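Side-chain contacts in 2-aminomuconic 6-semialdehyde dehydrogenase (Pseudomonas sp., PDB 7BZV), which probably oxidises 2-aminomuconic 6-semialdehyde with NAD+ as cofactor, a step of the meta-cleavage pathway that breaks down 2-aminophenol, and works as a tetramer: residues D40-A45 against N204-F209; R111-I116 against H470-Y475; S179-G184 against P328-K333. One frame throughout, in Å; residues are numbered along the deposited sequence.

Contact 1. Residues D40-A45 against N204-F209; sequences DLVDAA and NLVHGF
Val-42 and Val-206 form the apolar part of this contact, their side chains crossing at about a right angle. The CG2 methyl of Val-42 comes 4.0 Å from CG1 of Val-206 and 4.2 Å from its CG2, so one methyl of the helix meets both branches of Val-206. Ala-45, one turn further along the helix, adds its CB at 4.4 Å from Val-206 CG1. That methyl also lies 4.0 Å from Asn-204 CB, which extends the van der Waals contact to the strand. The pairing joins helix 39-52 to the end of strand 203-205, next to strand 173-177 in the parallel portion of the eight-stranded sheet, which by family resemblance is probably the Rossmann-like NAD-binding domain. Ile-218 of helix 214-220 touches both valines, and Val-175 covers Ala-45 and Val-206 from the neighbouring strand. Polar groups are settled elsewhere. With CG beside its own backbone N (chi1 -59°), Asn-204 brings ND2 no nearer than 3.7 Å to Ala-45 O; ND2 instead donates to Gly-201 O, while OD1 accepts from Asp-10 N, fixing both ends of the buried amide.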
loop_
_atom_site.group_PDB
_atom_site.type_symbol
_atom_site.label_atom_id
_atom_site.label_comp_id
_atom_site.label_asym_id
_atom_site.label_seq_id
_atom_site.Cartn_x
_atom_site.Cartn_y
_atom_site.Cartn_z
ATOM N N ASP B 40 7.655 -11.255 -42.392
ATOM C CA ASP B 40 8.302 -9.976 -42.666
ATOM C C ASP B 40 7.540 -8.824 -42.030
ATOM O O ASP B 40 8.140 -7.904 -41.459
ATOM C CB ASP B 40 8.395 -9.736 -44.177
ATOM C CG ASP B 40 9.572 -10.427 -44.815
ATOM O OD1 ASP B 40 10.417 -10.979 -44.082
ATOM O OD2 ASP B 40 9.647 -10.412 -46.064
ATOM N N LEU B 41 6.214 -8.834 -42.172
ATOM C CA LEU B 41 5.415 -7.726 -41.670
ATOM C C LEU B 41 5.426 -7.706 -40.148
ATOM O O LEU B 41 5.491 -6.637 -39.531
ATOM C CB LEU B 41 3.991 -7.828 -42.212
ATOM C CG LEU B 41 3.157 -6.557 -41.996
ATOM C CD1 LEU B 41 3.868 -5.309 -42.468
ATOM C CD2 LEU B 41 1.787 -6.667 -42.673
ATOM N N VAL B 42 5.381 -8.882 -39.525
ATOM C CA VAL B 42 5.494 -8.948 -38.075
ATOM C C VAL B 42 6.828 -8.363 -37.632
ATOM O O VAL B 42 6.904 -7.581 -36.677
ATOM C CB VAL B 42 5.320 -10.394 -37.587
ATOM C CG1 VAL B 42 5.718 -10.504 -36.117
ATOM C CG2 VAL B 42 3.877 -10.843 -37.804
ATOM N N ASP B 43 7.907 -8.744 -38.315
ATOM C CA ASP B 43 9.187 -8.093 -38.091
ATOM C C ASP B 43 9.049 -6.584 -38.239
ATOM O O ASP B 43 9.558 -5.824 -37.408
ATOM C CB ASP B 43 10.223 -8.639 -39.075
ATOM C CG ASP B 43 11.576 -8.875 -38.433
ATOM O OD1 ASP B 43 12.177 -7.900 -37.935
ATOM O OD2 ASP B 43 12.041 -10.038 -38.431
ATOM N N ALA B 44 8.366 -6.128 -39.299
ATOM C CA ALA B 44 8.167 -4.690 -39.485
ATOM C C ALA B 44 7.413 -4.087 -38.308
ATOM O O ALA B 44 7.769 -3.007 -37.812
ATOM C CB ALA B 44 7.424 -4.429 -40.796
ATOM N N ALA B 45 6.398 -4.793 -37.815
ATOM C CA ALA B 45 5.642 -4.286 -36.677
ATOM C C ALA B 45 6.522 -4.164 -35.439
ATOM O O ALA B 45 6.462 -3.159 -34.720
ATOM C CB ALA B 45 4.445 -5.199 -36.418
ATOM N N ASN B 204 0.072 -1.742 -33.301
ATOM C CA ASN B 204 0.211 -2.467 -34.558
ATOM C C ASN B 204 -0.652 -3.717 -34.544
ATOM O O ASN B 204 -0.742 -4.417 -33.528
ATOM C CB ASN B 204 1.656 -2.865 -34.791
ATOM C CG ASN B 204 2.581 -1.685 -34.841
ATOM O OD1 ASN B 204 2.601 -0.929 -35.813
ATOM N ND2 ASN B 204 3.345 -1.499 -33.769
ATOM N N LEU B 205 -1.296 -3.985 -35.675
ATOM C CA LEU B 205 -2.250 -5.077 -35.810
ATOM C C LEU B 205 -1.790 -5.966 -36.954
ATOM O O LEU B 205 -1.670 -5.499 -38.094
ATOM C CB LEU B 205 -3.664 -4.553 -36.086
ATOM C CG LEU B 205 -4.774 -5.553 -36.477
ATOM C CD1 LEU B 205 -5.123 -6.428 -35.339
ATOM C CD2 LEU B 205 -5.971 -4.779 -36.947
ATOM N N VAL B 206 -1.524 -7.235 -36.644
ATOM C CA VAL B 206 -1.206 -8.247 -37.646
ATOM C C VAL B 206 -2.232 -9.363 -37.557
ATOM O O VAL B 206 -2.494 -9.884 -36.468
ATOM C CB VAL B 206 0.208 -8.819 -37.455
ATOM C CG1 VAL B 206 1.240 -7.771 -37.884
ATOM C CG2 VAL B 206 0.440 -9.254 -36.027
ATOM N N HIS B 207 -2.761 -9.776 -38.704
ATOM C CA HIS B 207 -3.747 -10.844 -38.747
ATOM C C HIS B 207 -3.127 -12.196 -39.114
ATOM O O HIS B 207 -2.078 -12.288 -39.767
ATOM C CB HIS B 207 -4.843 -10.514 -39.750
ATOM C CG HIS B 207 -5.797 -9.467 -39.280
ATOM N ND1 HIS B 207 -6.650 -9.665 -38.215
ATOM C CD2 HIS B 207 -6.038 -8.211 -39.727
ATOM C CE1 HIS B 207 -7.381 -8.578 -38.032
ATOM N NE2 HIS B 207 -7.028 -7.681 -38.935
ATOM N N GLY B 208 -3.786 -13.252 -38.670
ATOM C CA GLY B 208 -3.497 -14.576 -39.187
ATOM C C GLY B 208 -3.900 -15.659 -38.207
ATOM O O GLY B 208 -4.818 -15.481 -37.406
ATOM N N PHE B 209 -3.166 -16.762 -38.280
ATOM C CA PHE B 209 -3.385 -17.947 -37.473
ATOM C C PHE B 209 -2.275 -18.058 -36.433
ATOM O O PHE B 209 -1.533 -17.102 -36.180
ATOM C CB PHE B 209 -3.476 -19.164 -38.399
ATOM C CG PHE B 209 -4.432 -18.969 -39.534
ATOM C CD1 PHE B 209 -4.040 -18.309 -40.692
ATOM C CD2 PHE B 209 -5.739 -19.424 -39.432
ATOM C CE1 PHE B 209 -4.935 -18.119 -41.742
ATOM C CE2 PHE B 209 -6.635 -19.240 -40.473
ATOM C CZ PHE B 209 -6.235 -18.582 -41.625
#

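Contact 2. Residues R111-I116 against H470-Y475; sequences RNFADI and HSLNFY
Phe-113 reaches across to helix 470-474 with one side of its ring, CD1, CE1 and CZ, and meets two consecutive residues there. CE1 lies 3.6 Å from Ser-471 CB, and CZ is 3.7 Å from Ser-471 OG. The serine comes at the ring obliquely, and its hydroxyl is hydrogen-bonded to Gly-467 N, just before the helix begins. Further back on the same side, CD1 is 3.9 Å from Leu-472 CD1; the phenylalanine and leucine side chains slide past each other in opposite directions. With CG placed beside the backbone N (chi1 -78°), the ring extends into the space between the helices. Replacing Phe-113 by alanine removes the ring and would probably leave a gap beside Ser-471 CB and Leu-472 CD1. Asp-115 forms salt bridges with Arg-70 of its own chain and Arg-70 of the second subunit. Ile-116, three residues on from Phe-113 and on the same flank of the helix, supplies the second apolar contact. Its branch methyl CG2 crosses the end of Leu-472 obliquely, 3.6 Å from CD2 and 4.2 Å from CD1. Chi1 of -73° sets that methyl anti to the backbone N. Leu-472 thus spreads its two methyls over both residues: CD1 lies against Phe-113 and, less closely, Ile-116, while CD2 meets Ile-116. The two helix segments cross at -78°, with axes 11.3 Å apart at closest approach, so these side chains bridge a wide separation. Pro-166 of helix 156-169 packs against both Phe-113 and Ser-471, while Arg-141 of strand 134-150 touches Leu-472. Helix 62-78 lies along another flank of helix 95-119, where Ala-114 meets Leu-69.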
loop_
_atom_site.group_PDB
_atom_site.type_symbol
_atom_site.label_atom_id
_atom_site.label_comp_id
_atom_site.label_asym_id
_atom_site.label_seq_id
_atom_site.Cartn_x
_atom_site.Cartn_y
_atom_site.Cartn_z
ATOM N N ARG B 111 -10.651 2.859 -19.334
ATOM C CA ARG B 111 -10.895 3.838 -18.269
ATOM C C ARG B 111 -10.343 3.368 -16.934
ATOM O O ARG B 111 -9.791 4.167 -16.163
ATOM C CB ARG B 111 -12.397 4.124 -18.137
ATOM C CG ARG B 111 -12.912 4.870 -19.323
ATOM C CD ARG B 111 -14.395 5.266 -19.276
ATOM N NE ARG B 111 -14.674 6.087 -20.441
ATOM C CZ ARG B 111 -15.818 6.069 -21.135
ATOM N NH1 ARG B 111 -16.816 5.278 -20.781
ATOM N NH2 ARG B 111 -15.951 6.868 -22.174
ATOM N N ASN B 112 -10.522 2.091 -16.608
ATOM C CA ASN B 112 -10.028 1.587 -15.334
ATOM C C ASN B 112 -8.504 1.715 -15.235
ATOM O O ASN B 112 -7.969 2.050 -14.174
ATOM C CB ASN B 112 -10.437 0.127 -15.149
ATOM C CG ASN B 112 -11.977 -0.070 -14.950
ATOM O OD1 ASN B 112 -12.451 -1.201 -14.827
ATOM N ND2 ASN B 112 -12.736 1.021 -14.929
ATOM N N PHE B 113 -7.778 1.288 -16.265
ATOM C CA PHE B 113 -6.320 1.403 -16.189
ATOM C C PHE B 113 -5.861 2.845 -16.286
ATOM O O PHE B 113 -4.777 3.166 -15.787
ATOM C CB PHE B 113 -5.642 0.500 -17.247
ATOM C CG PHE B 113 -5.619 -0.929 -16.821
ATOM C CD1 PHE B 113 -4.839 -1.302 -15.747
ATOM C CD2 PHE B 113 -6.473 -1.859 -17.387
ATOM C CE1 PHE B 113 -4.858 -2.590 -15.260
ATOM C CE2 PHE B 113 -6.504 -3.173 -16.903
ATOM C CZ PHE B 113 -5.697 -3.530 -15.840
ATOM N N ALA B 114 -6.637 3.730 -16.908
ATOM C CA ALA B 114 -6.288 5.140 -16.799
ATOM C C ALA B 114 -6.292 5.601 -15.332
ATOM O O ALA B 114 -5.371 6.301 -14.888
ATOM C CB ALA B 114 -7.249 5.969 -17.644
ATOM N N ASP B 115 -7.331 5.221 -14.573
ATOM C CA ASP B 115 -7.422 5.563 -13.155
ATOM C C ASP B 115 -6.271 4.952 -12.364
ATOM O O ASP B 115 -5.641 5.629 -11.542
ATOM C CB ASP B 115 -8.763 5.074 -12.559
ATOM C CG ASP B 115 -9.974 5.799 -13.103
ATOM O OD1 ASP B 115 -9.866 6.887 -13.710
ATOM O OD2 ASP B 115 -11.077 5.247 -12.964
ATOM N N ILE B 116 -5.985 3.666 -12.591
ATOM C CA ILE B 116 -4.894 2.998 -11.869
ATOM C C ILE B 116 -3.561 3.669 -12.143
ATOM O O ILE B 116 -2.753 3.899 -11.239
ATOM C CB ILE B 116 -4.830 1.515 -12.255
ATOM C CG1 ILE B 116 -6.036 0.861 -11.588
ATOM C CG2 ILE B 116 -3.523 0.858 -11.780
ATOM C CD1 ILE B 116 -6.569 -0.318 -12.270
ATOM N N HIS B 470 -1.028 -5.345 -10.386
ATOM C CA HIS B 470 -0.427 -6.565 -10.895
ATOM C C HIS B 470 -0.230 -6.459 -12.399
ATOM O O HIS B 470 0.782 -6.919 -12.937
ATOM C CB HIS B 470 -1.307 -7.764 -10.563
ATOM C CG HIS B 470 -1.548 -7.958 -9.099
ATOM N ND1 HIS B 470 -0.694 -8.672 -8.288
ATOM C CD2 HIS B 470 -2.533 -7.497 -8.293
ATOM C CE1 HIS B 470 -1.187 -8.709 -7.061
ATOM N NE2 HIS B 470 -2.293 -7.990 -7.035
ATOM N N SER B 471 -1.195 -5.857 -13.101
ATOM C CA SER B 471 -0.995 -5.593 -14.530
ATOM C C SER B 471 0.116 -4.588 -14.764
ATOM O O SER B 471 0.967 -4.784 -15.638
ATOM C CB SER B 471 -2.290 -5.096 -15.162
ATOM O OG SER B 471 -3.204 -6.157 -15.215
ATOM N N LEU B 472 0.121 -3.485 -14.013
ATOM C CA LEU B 472 1.095 -2.431 -14.276
ATOM C C LEU B 472 2.510 -2.913 -13.985
ATOM O O LEU B 472 3.473 -2.450 -14.610
ATOM C CB LEU B 472 0.792 -1.180 -13.442
ATOM C CG LEU B 472 0.113 0.007 -14.148
ATOM C CD1 LEU B 472 -1.088 -0.510 -14.850
ATOM C CD2 LEU B 472 -0.210 1.085 -13.161
ATOM N N ASN B 473 2.660 -3.829 -13.035
ATOM C CA ASN B 473 3.988 -4.353 -12.774
ATOM C C ASN B 473 4.363 -5.408 -13.788
ATOM O O ASN B 473 5.551 -5.596 -14.071
ATOM C CB ASN B 473 4.083 -4.886 -11.347
ATOM C CG ASN B 473 4.133 -3.752 -10.329
ATOM O OD1 ASN B 473 4.334 -2.586 -10.682
ATOM N ND2 ASN B 473 3.979 -4.092 -9.062
ATOM N N PHE B 474 3.393 -6.105 -14.374
ATOM C CA PHE B 474 3.836 -7.070 -15.359
ATOM C C PHE B 474 4.331 -6.396 -16.635
ATOM O O PHE B 474 5.315 -6.846 -17.216
ATOM C CB PHE B 474 2.765 -8.053 -15.767
ATOM C CG PHE B 474 3.201 -8.928 -16.934
ATOM C CD1 PHE B 474 4.107 -9.979 -16.739
ATOM C CD2 PHE B 474 2.745 -8.685 -18.225
ATOM C CE1 PHE B 474 4.510 -10.783 -17.812
ATOM C CE2 PHE B 474 3.156 -9.477 -19.305
ATOM C CZ PHE B 474 4.029 -10.528 -19.104
ATOM N N TYR B 475 3.588 -5.407 -17.150
ATOM C CA TYR B 475 3.904 -4.744 -18.418
ATOM C C TYR B 475 4.964 -3.644 -18.287
ATOM O O TYR B 475 5.137 -2.820 -19.206
ATOM C CB TYR B 475 2.609 -4.177 -18.982
ATOM C CG TYR B 475 1.608 -5.249 -19.378
ATOM C CD1 TYR B 475 1.785 -5.975 -20.535
ATOM C CD2 TYR B 475 0.499 -5.514 -18.615
ATOM C CE1 TYR B 475 0.909 -6.920 -20.933
ATOM C CE2 TYR B 475 -0.405 -6.483 -19.007
ATOM C CZ TYR B 475 -0.185 -7.170 -20.146
ATOM O OH TYR B 475 -1.058 -8.125 -20.538
#

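Contact 3. Residues S179-G184 against P328-K333. With GOL (glycerol), chain J.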
loop_
_atom_site.group_PDB
_atom_site.type_symbol
_atom_site.label_atom_id
_atom_site.label_comp_id
_atom_site.label_asym_id
_atom_site.label_seq_id
_atom_site.Cartn_x
_atom_site.Cartn_y
_atom_site.Cartn_z
ATOM N N SER B 179 -7.779 -13.348 -32.930
ATOM C CA SER B 179 -8.122 -14.658 -33.466
ATOM C C SER B 179 -8.544 -14.536 -34.925
ATOM O O SER B 179 -9.272 -13.610 -35.301
ATOM C CB SER B 179 -9.265 -15.278 -32.676
ATOM O OG SER B 179 -9.793 -16.391 -33.385
ATOM N N GLU B 180 -8.135 -15.518 -35.736
ATOM C CA GLU B 180 -8.582 -15.580 -37.125
ATOM C C GLU B 180 -10.100 -15.540 -37.225
ATOM O O GLU B 180 -10.649 -15.050 -38.221
ATOM C CB GLU B 180 -8.046 -16.861 -37.820
ATOM C CG GLU B 180 -8.290 -18.191 -37.069
ATOM C CD GLU B 180 -7.111 -18.621 -36.191
ATOM O OE1 GLU B 180 -6.536 -17.776 -35.447
ATOM O OE2 GLU B 180 -6.765 -19.821 -36.231
ATOM N N ASP B 181 -10.804 -16.050 -36.213
ATOM C CA ASP B 181 -12.256 -16.028 -36.281
ATOM C C ASP B 181 -12.848 -14.673 -35.937
ATOM O O ASP B 181 -14.019 -14.419 -36.250
ATOM C CB ASP B 181 -12.870 -17.041 -35.318
ATOM C CG ASP B 181 -12.796 -18.438 -35.827
ATOM O OD1 ASP B 181 -13.623 -18.833 -36.664
ATOM O OD2 ASP B 181 -11.894 -19.144 -35.378
ATOM N N THR B 182 -12.109 -13.817 -35.242
ATOM C CA THR B 182 -12.694 -12.597 -34.697
ATOM C C THR B 182 -11.772 -11.422 -34.984
ATOM O O THR B 182 -11.230 -10.800 -34.070
ATOM C CB THR B 182 -12.991 -12.785 -33.205
ATOM O OG1 THR B 182 -11.815 -13.226 -32.502
ATOM C CG2 THR B 182 -14.032 -13.840 -33.053
ATOM N N PRO B 183 -11.612 -11.062 -36.267
ATOM C CA PRO B 183 -10.707 -9.949 -36.621
ATOM C C PRO B 183 -11.301 -8.556 -36.470
ATOM O O PRO B 183 -10.545 -7.570 -36.456
ATOM C CB PRO B 183 -10.382 -10.229 -38.098
ATOM C CG PRO B 183 -11.682 -10.912 -38.615
ATOM C CD PRO B 183 -12.113 -11.787 -37.464
ATOM N N GLY B 184 -12.616 -8.432 -36.379
ATOM C CA GLY B 184 -13.277 -7.147 -36.545
ATOM C C GLY B 184 -13.019 -6.090 -35.491
ATOM O O GLY B 184 -12.561 -4.982 -35.801
ATOM N N PRO B 328 -25.170 -19.074 -31.529
ATOM C CA PRO B 328 -24.398 -20.253 -31.936
ATOM C C PRO B 328 -23.075 -20.307 -31.171
ATOM O O PRO B 328 -22.757 -19.418 -30.387
ATOM C CB PRO B 328 -24.176 -20.024 -33.440
ATOM C CG PRO B 328 -24.100 -18.510 -33.556
ATOM C CD PRO B 328 -25.039 -17.970 -32.496
ATOM N N LEU B 329 -22.333 -21.393 -31.375
ATOM C CA LEU B 329 -20.930 -21.455 -31.002
ATOM C C LEU B 329 -20.097 -20.634 -31.992
ATOM O O LEU B 329 -20.610 -20.084 -32.969
ATOM C CB LEU B 329 -20.472 -22.906 -30.976
ATOM C CG LEU B 329 -21.137 -23.820 -29.951
ATOM C CD1 LEU B 329 -20.515 -25.202 -29.991
ATOM C CD2 LEU B 329 -21.039 -23.170 -28.553
ATOM N N ILE B 330 -18.785 -20.557 -31.771
ATOM C CA ILE B 330 -17.978 -19.626 -32.562
ATOM C C ILE B 330 -17.800 -20.085 -34.005
ATOM O O ILE B 330 -17.680 -19.252 -34.915
ATOM C CB ILE B 330 -16.596 -19.431 -31.924
ATOM C CG1 ILE B 330 -15.751 -18.418 -32.717
ATOM C CG2 ILE B 330 -15.858 -20.764 -31.926
ATOM C CD1 ILE B 330 -16.332 -17.038 -32.812
ATOM N N SER B 331 -17.704 -21.388 -34.239
ATOM C CA SER B 331 -17.404 -21.883 -35.573
ATOM C C SER B 331 -17.866 -23.320 -35.743
ATOM O O SER B 331 -18.059 -24.057 -34.768
ATOM C CB SER B 331 -15.909 -21.832 -35.842
ATOM O OG SER B 331 -15.304 -22.833 -35.035
ATOM N N SER B 332 -17.965 -23.733 -37.016
ATOM C CA SER B 332 -18.282 -25.128 -37.324
ATOM C C SER B 332 -17.270 -26.073 -36.686
ATOM O O SER B 332 -17.630 -27.142 -36.183
ATOM C CB SER B 332 -18.308 -25.348 -38.850
ATOM O OG SER B 332 -17.065 -24.974 -39.428
ATOM N N LYS B 333 -15.993 -25.702 -36.717
ATOM C CA LYS B 333 -14.958 -26.534 -36.115
ATOM C C LYS B 333 -15.163 -26.654 -34.606
ATOM O O LYS B 333 -15.092 -27.753 -34.047
ATOM C CB LYS B 333 -13.580 -25.946 -36.435
ATOM C CG LYS B 333 -12.394 -26.653 -35.806
ATOM C CD LYS B 333 -11.102 -26.220 -36.509
ATOM C CE LYS B 333 -9.901 -27.056 -36.090
ATOM N NZ LYS B 333 -8.607 -26.361 -36.372
HETATM C C1 GOL J . -12.058 -22.540 -33.390
HETATM O O1 GOL J . -12.569 -21.930 -34.609
HETATM C C2 GOL J . -10.491 -22.372 -33.420
HETATM O O2 GOL J . -9.936 -23.233 -34.337
HETATM C C3 GOL J . -10.333 -20.875 -33.695
HETATM O O3 GOL J . -8.962 -20.559 -33.612
HETATM O O HOH W 1 -16.064 -17.227 -36.296
#
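Residues 179-182 form a type I beta turn, closed by Thr-182 N donating to Ser-179 O, and Asp-181 N also donates to Ser-179 OG at 3.0 Å in an ST turn; across from it, Ser-331 is the N-cap of helix 332-348. The apolar contact is made by Ile-330. Its CD1 meets Thr-182 CG2 at 3.9 Å, the two side chains crossing nearly at right angles, and its CG1 lies 4.1 Å from Asp-181 CB. CG1 is anti to the isoleucine backbone N (chi1 -178°), which extends the chain toward the turn. Asp-181 OD1 packs 3.9 Å from Ser-331 CB. Thr-91 of helix 80-91 touches both Thr-182 and Ile-330. On the polar side, a water bridges Asp-181 OD1 and Ile-330 O, 2.9 Å from each. A glycerol, probably from the crystallisation liquor, lies alongside: Ser-331 OG donates to its O1 at 2.9 Å, while the same OG accepts from His-334 N as the cap. Asp-181 OD2 also faces O1, but its position is less certain. Direct contact is thus van der Waals, and the polar link runs through the water, which probably satisfies OD1 in part; the glycerol marks a polar spot that solvent would probably fill otherwise.

Contacts 1 and 3 meet directly although their centres lie 20 Å apart. His-207 CE1 packs 3.4 Å from Pro-183 CB, and Phe-209 CD2 comes 3.4 Å from Glu-180 OE2, so the loops that follow strands 203-205 and 173-177 lean on one another. Lys-177, at the end of strand 173-177, has weak polar links to both loops, through Phe-209 O and Glu-180 OE1. Loops at this end of the sheet commonly border the NAD pocket in aldehyde dehydrogenases. Contact 2 stands apart, its nearest atoms about 13 Å from contact 1 and about 15 Å from contact 3, and of the three it alone is touched by other subunits.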